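Local coordinates for protein peptidoglycan N-acetylglucosamine deacetylase (Bacillus cereus, PDB 5O6Y) that removes acetyl groups from N-acetylglucosamine residues of cell-wall peptidoglycan as a zinc-dependent hydrolase, and also acts on soluble chitin and N-acetylchitooligomers, at residues Y81-L86 / P118-I123; V23-D28 / I170-T175; K9-F14 / N135-Q140. All coordinates share one frame; numbering follows the deposited sequence.

Contact 1: residues Y81-L86 / P118-I123. With 5YA (4-naphthalen-1-yl-~{N}-oxidanyl-benzamide), chain H.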
loop_
_atom_site.group_PDB
_atom_site.type_symbol
_atom_site.label_atom_id
_atom_site.label_comp_id
_atom_site.label_asym_id
_atom_site.label_seq_id
_atom_site.Cartn_x
_atom_site.Cartn_y
_atom_site.Cartn_z
ATOM N N TYR A 81 5.253 5.404 11.439
ATOM C CA TYR A 81 4.887 4.881 12.753
ATOM C C TYR A 81 3.538 5.414 13.232
ATOM O O TYR A 81 2.620 4.633 13.505
ATOM C CB TYR A 81 5.986 5.213 13.771
ATOM C CG TYR A 81 5.693 4.718 15.170
ATOM C CD1 TYR A 81 6.012 3.420 15.550
ATOM C CD2 TYR A 81 5.098 5.549 16.114
ATOM C CE1 TYR A 81 5.743 2.963 16.826
ATOM C CE2 TYR A 81 4.825 5.100 17.393
ATOM C CZ TYR A 81 5.149 3.807 17.744
ATOM O OH TYR A 81 4.881 3.356 19.017
ATOM N N SER A 82 3.405 6.738 13.343
ATOM C CA SER A 82 2.222 7.349 13.944
ATOM C C SER A 82 1.427 8.192 12.953
ATOM O O SER A 82 0.614 9.025 13.368
ATOM C CB SER A 82 2.615 8.190 15.160
ATOM O OG SER A 82 3.523 9.218 14.802
ATOM N N HIS A 83 1.647 7.996 11.653
ATOM C CA HIS A 83 0.868 8.623 10.589
ATOM C C HIS A 83 0.866 10.149 10.674
ATOM O O HIS A 83 -0.208 10.752 10.790
ATOM C CB HIS A 83 -0.572 8.098 10.635
ATOM C CG HIS A 83 -1.263 8.094 9.307
ATOM N ND1 HIS A 83 -2.136 9.088 8.919
ATOM C CD2 HIS A 83 -1.224 7.208 8.285
ATOM C CE1 HIS A 83 -2.598 8.817 7.711
ATOM N NE2 HIS A 83 -2.062 7.682 7.305
ATOM N N PRO A 84 2.031 10.818 10.618
ATOM C CA PRO A 84 2.019 12.286 10.608
ATOM C C PRO A 84 2.114 12.853 9.202
ATOM O O PRO A 84 2.475 12.139 8.263
ATOM C CB PRO A 84 3.259 12.636 11.434
ATOM C CG PRO A 84 4.227 11.553 11.060
ATOM C CD PRO A 84 3.407 10.304 10.759
ATOM N N ASN A 85 1.798 14.135 9.040
ATOM C CA ASN A 85 2.004 14.817 7.765
ATOM C C ASN A 85 3.501 15.041 7.587
ATOM O O ASN A 85 4.081 15.948 8.187
ATOM C CB ASN A 85 1.232 16.132 7.733
ATOM C CG ASN A 85 1.182 16.753 6.347
ATOM O OD1 ASN A 85 2.098 16.590 5.542
ATOM N ND2 ASN A 85 0.102 17.475 6.064
ATOM N N LEU A 86 4.133 14.208 6.754
ATOM C CA LEU A 86 5.584 14.259 6.597
ATOM C C LEU A 86 6.073 15.605 6.075
ATOM O O LEU A 86 7.242 15.949 6.282
ATOM C CB LEU A 86 6.056 13.139 5.668
ATOM C CG LEU A 86 6.051 11.726 6.253
ATOM C CD1 LEU A 86 6.694 10.759 5.276
ATOM C CD2 LEU A 86 6.784 11.704 7.584
ATOM N N PRO A 118 3.985 7.493 1.853
ATOM C CA PRO A 118 3.789 8.577 2.812
ATOM C C PRO A 118 2.312 8.811 3.063
ATOM O O PRO A 118 1.505 8.818 2.120
ATOM C CB PRO A 118 4.440 9.782 2.117
ATOM C CG PRO A 118 4.279 9.488 0.663
ATOM C CD PRO A 118 4.368 7.988 0.519
ATOM N N PRO A 119 1.914 8.984 4.323
ATOM C CA PRO A 119 0.507 9.278 4.618
ATOM C C PRO A 119 0.063 10.574 3.956
ATOM O O PRO A 119 0.826 11.537 3.858
ATOM C CB PRO A 119 0.477 9.383 6.148
ATOM C CG PRO A 119 1.904 9.568 6.561
ATOM C CD PRO A 119 2.723 8.848 5.544
ATOM N N TYR A 120 -1.185 10.579 3.488
ATOM C CA TYR A 120 -1.787 11.666 2.719
ATOM C C TYR A 120 -1.036 11.963 1.425
ATOM O O TYR A 120 -1.336 12.958 0.757
ATOM C CB TYR A 120 -1.905 12.956 3.546
ATOM C CG TYR A 120 -2.228 12.746 5.008
ATOM C CD1 TYR A 120 -3.514 12.416 5.418
ATOM C CD2 TYR A 120 -1.249 12.899 5.983
ATOM C CE1 TYR A 120 -3.812 12.230 6.756
ATOM C CE2 TYR A 120 -1.537 12.716 7.322
ATOM C CZ TYR A 120 -2.819 12.382 7.703
ATOM O OH TYR A 120 -3.108 12.200 9.036
ATOM N N GLY A 121 -0.069 11.127 1.051
ATOM C CA GLY A 121 0.744 11.385 -0.120
ATOM C C GLY A 121 1.696 12.551 0.003
ATOM O O GLY A 121 2.292 12.953 -1.001
ATOM N N GLU A 122 1.866 13.102 1.202
ATOM C CA GLU A 122 2.696 14.282 1.413
ATOM C C GLU A 122 4.134 13.855 1.677
ATOM O O GLU A 122 4.392 13.064 2.590
ATOM C CB GLU A 122 2.165 15.106 2.585
ATOM C CG GLU A 122 0.689 15.461 2.495
ATOM C CD GLU A 122 0.457 16.880 2.020
ATOM O OE1 GLU A 122 1.391 17.479 1.443
ATOM O OE2 GLU A 122 -0.660 17.399 2.230
ATOM N N ILE A 123 5.068 14.379 0.883
ATOM C CA ILE A 123 6.490 14.136 1.101
ATOM C C ILE A 123 7.265 15.244 0.403
ATOM O O ILE A 123 6.794 15.830 -0.574
ATOM C CB ILE A 123 6.908 12.728 0.605
ATOM C CG1 ILE A 123 8.243 12.319 1.232
ATOM C CG2 ILE A 123 6.990 12.690 -0.915
ATOM C CD1 ILE A 123 8.573 10.850 1.074
HETATM C C1 5YA H . -8.589 11.445 -0.951
HETATM C C2 5YA H . -7.853 10.637 -0.080
HETATM C C3 5YA H . -6.494 10.861 0.136
HETATM C C4 5YA H . -5.838 11.924 -0.557
HETATM C C5 5YA H . -6.590 12.748 -1.447
HETATM C C6 5YA H . -7.981 12.494 -1.636
HETATM C C7 5YA H . -4.448 12.190 -0.376
HETATM C C8 5YA H . -3.847 13.239 -1.066
HETATM O O1 5YA H . -2.646 6.571 3.063
HETATM C C9 5YA H . -4.585 14.045 -1.937
HETATM C C10 5YA H . -5.943 13.815 -2.136
HETATM C C11 5YA H . -5.745 9.966 1.068
HETATM C C12 5YA H . -4.893 9.021 0.532
HETATM C C13 5YA H . -4.182 8.170 1.355
HETATM N N1 5YA H . -3.774 7.184 4.874
HETATM C C14 5YA H . -4.326 8.245 2.725
HETATM C C15 5YA H . -5.187 9.185 3.276
HETATM C C16 5YA H . -5.898 10.045 2.446
HETATM C C17 5YA H . -3.516 7.270 3.581
HETATM O O2 5YA H . -3.034 6.284 5.663
#
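His-83 lies between Pro-119 and Tyr-120, and its imidazole is the centre of the close packing between the two loops. Pro-119 CB covers one face of the ring, 3.4 Å from its centroid in a CH-pi contact that is only 16° off the ring normal. Tyr-120 meets the imidazole differently: the histidine turns its edge, with CE1 leading, toward the phenol face in an offset edge-to-face pair whose planes are 73° apart. At the rim of the same ring His-83 ND1 gives Tyr-120 OH a weak, bent hydrogen bond of 3.3 Å. With CG anti to the backbone N (chi1 -151°), the imidazole swings into this wedge even though its CB does not point at the opposite loop. Pro-84 O presses on Pro-119 CG just behind it. Deeper in, Leu-86 sets CD1 against Pro-118 CB at 4.0 Å, while its CB rests over Glu-122 O.

The outer part, where Asn-85 crosses Glu-122, is looser. Asn-85 OD1 lies 3.3 Å from Glu-122 CB, but its polar partner is Ala-87 N. Asn-85 ND2 stays 3.9 Å from Glu-122 OE2, and Glu-122 OE1 instead has a weak bond to a bound di(hydroxyethyl)ether.

These loops carry the H-x-x-x-H and R-P-P-Y motifs of polysaccharide deacetylases. His-83 is a zinc ligand of this enzyme with Asp-29 and His-79; here its NE2 meets O2 of the bound hydroxamate at 2.4 Å, too short to be trusted as an ordinary hydrogen bond, and His-79 bonds to the same ligand. With one ring face covered and ND1 directed at the phenol, the imidazole is probably held so that NE2 looks toward the zinc-binding site.

Contact 2: residues V23-D28 / I170-T175. With 5YA (4-naphthalen-1-yl-~{N}-oxidanyl-benzamide), chain H.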
loop_
_atom_site.group_PDB
_atom_site.type_symbol
_atom_site.label_atom_id
_atom_site.label_comp_id
_atom_site.label_asym_id
_atom_site.label_seq_id
_atom_site.Cartn_x
_atom_site.Cartn_y
_atom_site.Cartn_z
ATOM N N VAL A 23 -2.315 -5.085 -12.482
ATOM C CA VAL A 23 -2.681 -4.030 -11.549
ATOM C C VAL A 23 -2.217 -4.453 -10.161
ATOM O O VAL A 23 -1.788 -5.586 -9.945
ATOM C CB VAL A 23 -4.194 -3.729 -11.554
ATOM C CG1 VAL A 23 -4.593 -3.049 -12.853
ATOM C CG2 VAL A 23 -4.991 -5.008 -11.352
ATOM N N ALA A 24 -2.310 -3.523 -9.213
ATOM C CA ALA A 24 -1.803 -3.750 -7.864
ATOM C C ALA A 24 -2.808 -3.236 -6.847
ATOM O O ALA A 24 -3.164 -2.055 -6.867
ATOM C CB ALA A 24 -0.446 -3.069 -7.662
ATOM N N LEU A 25 -3.259 -4.123 -5.962
ATOM C CA LEU A 25 -4.077 -3.742 -4.819
ATOM C C LEU A 25 -3.171 -3.423 -3.635
ATOM O O LEU A 25 -2.269 -4.201 -3.310
ATOM C CB LEU A 25 -5.050 -4.863 -4.448
ATOM C CG LEU A 25 -6.154 -5.227 -5.443
ATOM C CD1 LEU A 25 -6.819 -6.544 -5.053
ATOM C CD2 LEU A 25 -7.183 -4.113 -5.522
ATOM N N THR A 26 -3.407 -2.276 -3.003
ATOM C CA THR A 26 -2.670 -1.872 -1.815
ATOM C C THR A 26 -3.649 -1.486 -0.715
ATOM O O THR A 26 -4.764 -1.032 -0.985
ATOM C CB THR A 26 -1.712 -0.699 -2.097
ATOM O OG1 THR A 26 -2.460 0.451 -2.511
ATOM C CG2 THR A 26 -0.712 -1.072 -3.186
ATOM N N PHE A 27 -3.218 -1.670 0.532
ATOM C CA PHE A 27 -4.065 -1.451 1.698
ATOM C C PHE A 27 -3.267 -0.715 2.764
ATOM O O PHE A 27 -2.114 -1.067 3.031
ATOM C CB PHE A 27 -4.607 -2.779 2.245
ATOM C CG PHE A 27 -5.459 -3.535 1.259
ATOM C CD1 PHE A 27 -6.823 -3.317 1.190
ATOM C CD2 PHE A 27 -4.892 -4.460 0.397
ATOM C CE1 PHE A 27 -7.607 -4.009 0.283
ATOM C CE2 PHE A 27 -5.671 -5.154 -0.514
ATOM C CZ PHE A 27 -7.028 -4.927 -0.571
ATOM N N ASP A 28 -3.881 0.297 3.373
ATOM C CA ASP A 28 -3.188 1.218 4.262
ATOM C C ASP A 28 -3.793 1.207 5.660
ATOM O O ASP A 28 -4.965 0.868 5.848
ATOM C CB ASP A 28 -3.230 2.645 3.708
ATOM C CG ASP A 28 -2.193 2.880 2.633
ATOM O OD1 ASP A 28 -1.461 1.931 2.296
ATOM O OD2 ASP A 28 -2.100 4.014 2.129
ATOM N N ILE A 170 -3.993 0.676 -6.907
ATOM C CA ILE A 170 -5.270 1.017 -6.287
ATOM C C ILE A 170 -5.069 1.173 -4.788
ATOM O O ILE A 170 -4.319 0.410 -4.169
ATOM C CB ILE A 170 -6.331 -0.056 -6.598
ATOM C CG1 ILE A 170 -6.313 -0.394 -8.091
ATOM C CG2 ILE A 170 -7.708 0.420 -6.176
ATOM C CD1 ILE A 170 -7.139 -1.605 -8.465
ATOM N N LEU A 171 -5.740 2.157 -4.199
ATOM C CA LEU A 171 -5.576 2.476 -2.787
ATOM C C LEU A 171 -6.843 2.099 -2.029
ATOM O O LEU A 171 -7.936 2.564 -2.365
ATOM C CB LEU A 171 -5.249 3.957 -2.601
ATOM C CG LEU A 171 -5.366 4.559 -1.199
ATOM C CD1 LEU A 171 -4.584 3.765 -0.166
ATOM C CD2 LEU A 171 -4.900 5.995 -1.230
ATOM N N GLN A 172 -6.693 1.251 -1.018
ATOM C CA GLN A 172 -7.762 0.964 -0.073
ATOM C C GLN A 172 -7.201 1.038 1.342
ATOM O O GLN A 172 -5.990 1.155 1.550
ATOM C CB GLN A 172 -8.407 -0.400 -0.343
ATOM C CG GLN A 172 -9.424 -0.378 -1.475
ATOM C CD GLN A 172 -9.981 -1.754 -1.791
ATOM O OE1 GLN A 172 -9.232 -2.681 -2.101
ATOM N NE2 GLN A 172 -11.301 -1.894 -1.715
ATOM N N HIS A 173 -8.092 0.972 2.328
ATOM C CA HIS A 173 -7.694 1.143 3.718
ATOM C C HIS A 173 -8.171 -0.022 4.569
ATOM O O HIS A 173 -9.249 -0.579 4.341
ATOM C CB HIS A 173 -8.239 2.456 4.298
ATOM C CG HIS A 173 -7.674 3.683 3.652
ATOM N ND1 HIS A 173 -8.297 4.328 2.605
ATOM C CD2 HIS A 173 -6.541 4.382 3.904
ATOM C CE1 HIS A 173 -7.574 5.372 2.241
ATOM N NE2 HIS A 173 -6.503 5.426 3.012
ATOM N N SER A 174 -7.348 -0.388 5.549
ATOM C CA SER A 174 -7.752 -1.292 6.617
ATOM C C SER A 174 -7.532 -0.590 7.951
ATOM O O SER A 174 -6.850 -1.113 8.839
ATOM C CB SER A 174 -6.976 -2.609 6.545
ATOM O OG SER A 174 -5.580 -2.377 6.485
ATOM N N THR A 175 -8.107 0.603 8.087
ATOM C CA THR A 175 -7.883 1.457 9.249
ATOM C C THR A 175 -8.694 0.954 10.439
ATOM O O THR A 175 -9.881 0.649 10.286
ATOM C CB THR A 175 -8.271 2.900 8.928
ATOM O OG1 THR A 175 -7.655 3.301 7.696
ATOM C CG2 THR A 175 -7.824 3.842 10.038
HETATM C C1 5YA H . -8.589 11.445 -0.951
HETATM C C2 5YA H . -7.853 10.637 -0.080
HETATM C C3 5YA H . -6.494 10.861 0.136
HETATM C C4 5YA H . -5.838 11.924 -0.557
HETATM C C5 5YA H . -6.590 12.748 -1.447
HETATM C C6 5YA H . -7.981 12.494 -1.636
HETATM C C7 5YA H . -4.448 12.190 -0.376
HETATM C C8 5YA H . -3.847 13.239 -1.066
HETATM O O1 5YA H . -2.646 6.571 3.063
HETATM C C9 5YA H . -4.585 14.045 -1.937
HETATM C C10 5YA H . -5.943 13.815 -2.136
HETATM C C11 5YA H . -5.745 9.966 1.068
HETATM C C12 5YA H . -4.893 9.021 0.532
HETATM C C13 5YA H . -4.182 8.170 1.355
HETATM N N1 5YA H . -3.774 7.184 4.874
HETATM C C14 5YA H . -4.326 8.245 2.725
HETATM C C15 5YA H . -5.187 9.185 3.276
HETATM C C16 5YA H . -5.898 10.045 2.446
HETATM C C17 5YA H . -3.516 7.270 3.581
HETATM O O2 5YA H . -3.034 6.284 5.663
HETATM O O HOH W 1 -6.508 -2.052 -2.854
HETATM O O HOH W 2 -2.776 -2.131 5.688
#
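Strands 23-28 and 170-173 run parallel, their short axes 34° apart, and are laced by backbone hydrogen bonds from Ile-170 N to Ala-24 O, Thr-26 N to Ile-170 O, Gln-172 N to Thr-26 O and Asp-28 N to Gln-172 O. Just past the strand end, Ser-174 N adds a bond of 2.7 Å to Asp-28 O. Thr-26 turns OG1 back between its backbone N and carbonyl carbon (chi1 62°), over Ile-170 O; the 2.5 Å between Thr-26 OG1 and Ile-170 O is doubtfully short, and the hydroxyl also bonds to Arg-117.

Leu-25, Phe-27, Ile-170 and Gln-172 share one face of the sheet. Leu-25 CD2 lies beside Ile-170 CD1 at 3.9 Å. The extended Gln-172 runs alongside Phe-27, its amide 35° from the ring plane and OE1 3.2 Å from Phe-27 CE1. One water ties Gln-172 OE1 to Thr-26 O, while helix 37-45 covers Leu-25 and Phe-27.

These are adjacent parallel strands of the distorted beta/alpha barrel of the polysaccharide deacetylase (NodB) family, in which the active site lies at the C-terminal ends of the strands. Those ends deliver Asp-28, the predicted proton acceptor, and His-173, the predicted proton donor, to the same side.

On the opposite face, with Thr-26, Asp-28 and His-173, Leu-171 forks between protein and ligand. Its CD1 branch meets Asp-28 OD2 at 3.4 Å and reaches the rim of one His-173 face; CD2 touches C13 of the ligand's benzamide ring at 3.5 Å. Asp-28 CB approaches His-173 CD2. Asp-28 OD2 lies 2.8 Å from the hydroxamate carbonyl O1, and the His-173 edge faces C17 of the same group, its ND1 held from behind by Asp-147.

Contact 3: residues K9-F14 / N135-Q140. With PE3 (3,6,9,12,15,18,21,24,27,30,33,36,39-tridecaoxahentetracontane-1,41-diol), chain I.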
loop_
_atom_site.group_PDB
_atom_site.type_symbol
_atom_site.label_atom_id
_atom_site.label_comp_id
_atom_site.label_asym_id
_atom_site.label_seq_id
_atom_site.Cartn_x
_atom_site.Cartn_y
_atom_site.Cartn_z
ATOM N N LYS A 9 13.934 11.442 -11.246
ATOM C CA LYS A 9 15.092 11.767 -10.426
ATOM C C LYS A 9 15.257 10.857 -9.216
ATOM O O LYS A 9 16.379 10.717 -8.719
ATOM C CB LYS A 9 15.005 13.224 -9.954
ATOM C CG LYS A 9 16.321 13.827 -9.491
ATOM C CD LYS A 9 16.164 15.310 -9.184
ATOM C CE LYS A 9 17.485 15.936 -8.766
ATOM N N TYR A 10 14.183 10.232 -8.736
ATOM C CA TYR A 10 14.232 9.429 -7.523
ATOM C C TYR A 10 13.486 8.121 -7.749
ATOM O O TYR A 10 12.884 7.896 -8.805
ATOM C CB TYR A 10 13.639 10.192 -6.333
ATOM C CG TYR A 10 14.241 11.560 -6.123
ATOM C CD1 TYR A 10 15.489 11.706 -5.532
ATOM C CD2 TYR A 10 13.562 12.707 -6.513
ATOM C CE1 TYR A 10 16.045 12.955 -5.340
ATOM C CE2 TYR A 10 14.110 13.961 -6.324
ATOM C CZ TYR A 10 15.353 14.078 -5.736
ATOM O OH TYR A 10 15.905 15.324 -5.544
ATOM N N ALA A 11 13.533 7.252 -6.741
ATOM C CA ALA A 11 12.732 6.029 -6.717
ATOM C C ALA A 11 11.342 6.410 -6.227
ATOM O O ALA A 11 11.065 6.445 -5.027
ATOM C CB ALA A 11 13.376 4.972 -5.830
ATOM N N TYR A 12 10.453 6.696 -7.176
ATOM C CA TYR A 12 9.174 7.324 -6.876
ATOM C C TYR A 12 8.258 7.125 -8.075
ATOM O O TYR A 12 8.659 7.407 -9.209
ATOM C CB TYR A 12 9.384 8.815 -6.575
ATOM C CG TYR A 12 8.150 9.600 -6.191
ATOM C CD1 TYR A 12 7.597 9.488 -4.923
ATOM C CD2 TYR A 12 7.565 10.488 -7.084
ATOM C CE1 TYR A 12 6.480 10.217 -4.563
ATOM C CE2 TYR A 12 6.449 11.222 -6.734
ATOM C CZ TYR A 12 5.911 11.083 -5.473
ATOM O OH TYR A 12 4.798 11.815 -5.125
ATOM N N ALA A 13 7.045 6.631 -7.833
ATOM C CA ALA A 13 6.146 6.319 -8.935
ATOM C C ALA A 13 4.703 6.329 -8.452
ATOM O O ALA A 13 4.420 6.128 -7.269
ATOM C CB ALA A 13 6.485 4.963 -9.564
ATOM N N PHE A 14 3.793 6.562 -9.401
ATOM C CA PHE A 14 2.360 6.514 -9.149
ATOM C C PHE A 14 1.681 5.278 -9.718
ATOM O O PHE A 14 0.626 4.886 -9.210
ATOM C CB PHE A 14 1.671 7.758 -9.731
ATOM C CG PHE A 14 2.100 9.045 -9.089
ATOM C CD1 PHE A 14 3.214 9.726 -9.549
ATOM C CD2 PHE A 14 1.389 9.573 -8.026
ATOM C CE1 PHE A 14 3.613 10.909 -8.958
ATOM C CE2 PHE A 14 1.784 10.756 -7.433
ATOM C CZ PHE A 14 2.895 11.425 -7.899
ATOM N N ASN A 135 18.037 3.056 -0.479
ATOM C CA ASN A 135 17.531 1.904 -1.227
ATOM C C ASN A 135 16.064 1.609 -0.918
ATOM O O ASN A 135 15.634 0.453 -0.958
ATOM C CB ASN A 135 18.390 0.656 -0.988
ATOM C CG ASN A 135 18.275 -0.357 -2.108
ATOM O OD1 ASN A 135 17.839 -0.030 -3.212
ATOM N ND2 ASN A 135 18.669 -1.595 -1.831
ATOM N N PHE A 136 15.288 2.643 -0.607
ATOM C CA PHE A 136 13.837 2.514 -0.501
ATOM C C PHE A 136 13.190 2.762 -1.860
ATOM O O PHE A 136 13.874 3.074 -2.834
ATOM C CB PHE A 136 13.264 3.499 0.519
ATOM C CG PHE A 136 13.454 3.089 1.951
ATOM C CD1 PHE A 136 14.396 3.723 2.748
ATOM C CD2 PHE A 136 12.677 2.089 2.510
ATOM C CE1 PHE A 136 14.566 3.358 4.070
ATOM C CE2 PHE A 136 12.841 1.721 3.833
ATOM C CZ PHE A 136 13.787 2.358 4.614
ATOM N N MET A 137 11.877 2.578 -1.930
ATOM C CA MET A 137 11.131 3.026 -3.097
ATOM C C MET A 137 9.759 3.480 -2.636
ATOM O O MET A 137 9.038 2.724 -1.981
ATOM C CB MET A 137 11.005 1.936 -4.165
ATOM C CG MET A 137 10.198 2.404 -5.370
ATOM S SD MET A 137 10.345 1.388 -6.851
ATOM C CE MET A 137 9.326 2.331 -7.981
ATOM N N ILE A 138 9.416 4.713 -2.968
ATOM C CA ILE A 138 8.124 5.283 -2.603
ATOM C C ILE A 138 7.142 5.080 -3.742
ATOM O O ILE A 138 7.432 5.406 -4.892
ATOM C CB ILE A 138 8.230 6.781 -2.236
ATOM C CG1 ILE A 138 8.890 6.968 -0.868
ATOM C CG2 ILE A 138 6.852 7.424 -2.222
ATOM C CD1 ILE A 138 10.395 6.941 -0.898
ATOM N N VAL A 139 5.975 4.529 -3.420
ATOM C CA VAL A 139 4.922 4.288 -4.397
ATOM C C VAL A 139 3.643 4.922 -3.877
ATOM O O VAL A 139 3.175 4.577 -2.786
ATOM C CB VAL A 139 4.713 2.790 -4.667
ATOM C CG1 VAL A 139 3.455 2.574 -5.493
ATOM C CG2 VAL A 139 5.925 2.208 -5.375
ATOM N N GLN A 140 3.083 5.850 -4.651
ATOM C CA GLN A 140 1.798 6.448 -4.312
ATOM C C GLN A 140 0.667 5.587 -4.857
ATOM O O GLN A 140 0.597 4.390 -4.560
ATOM C CB GLN A 140 1.707 7.875 -4.859
ATOM C CG GLN A 140 2.850 8.789 -4.438
ATOM C CD GLN A 140 2.674 9.365 -3.043
ATOM O OE1 GLN A 140 1.961 8.805 -2.209
ATOM N NE2 GLN A 140 3.322 10.495 -2.787
HETATM O O25 PE3 I . -3.092 11.274 -5.978
HETATM C C24 PE3 I . -2.066 10.322 -6.037
HETATM C C23 PE3 I . -0.840 10.890 -5.327
HETATM O O22 PE3 I . -1.268 11.858 -4.412
#
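Tyr-12 lies slantwise across Ile-138 on one face of a short parallel strand pair. The Ile-138 CG2 methyl is the bump here, set against the CD1-CE1 edge of the tyrosine ring, 3.5 Å from CD1, and helix 125-133 backs the isoleucine through Ala-131. The Tyr-12 side chain leaves its strand with a forward tilt that brings the phenol toward the Gln-140 amide. Gln-140 bends at its second torsion (chi2 -81°) and hooks up to meet it: NE2 gives Tyr-12 OH a hydrogen bond of 3.1 Å, nearly straight at 171° and in the amide plane, with the phenol ring standing almost upright to that plane. The same NE2 also bonds to Gly-121 O, so two oxygens fix the rotation of the amide.

Strand 12-13 is one edge of a three-stranded parallel sheet, with 137-139 in the middle and 115-116 on the far side. Backbone bonds from Ile-138 N to Ala-11 O, Ala-13 N to Ile-138 O and Gln-140 N to Ala-13 O join the first two.

The Ala-11 methyl is a low knob set into the notch between Phe-136 O, 3.6 Å away, and Met-137 CB and CG. Met-137, stretched fully out, passes along the other face until its CE methyl reaches Ala-13 CB at 4.2 Å. Beyond the strand end Phe-14 runs alongside Gln-140, pointing the same way, its CD2 on Gln-140 CB at 3.6 Å and the ring only 22° from the amide plane. A bound polyethylene glycol continues this surface, setting C23 in the ring plane at the Phe-14 edge, 3.4 Å from CE2.

How the contacts relate
From the N terminus, residues 9-14 pair with 135-140, so contact 3 closes a loop of 120 intervening residues. Strand 22-28 follows soon after 12-13, but its partner 170-175 comes later than 135-140; contacts 2 and 3 therefore cross along the chain. Contact 1, joining the loops that follow strands 75-78 and 115-116, is nested inside both. Contact 2 belongs to the larger parallel sheet, contact 3 to a short three-stranded parallel sheet. The active-site loops of contact 1 rest on the end of contact 3 through Pro-118 and Gly-121. Contacts 1 and 2 do not touch; their centres are about 16 Å apart and both reach the same bound hydroxamate.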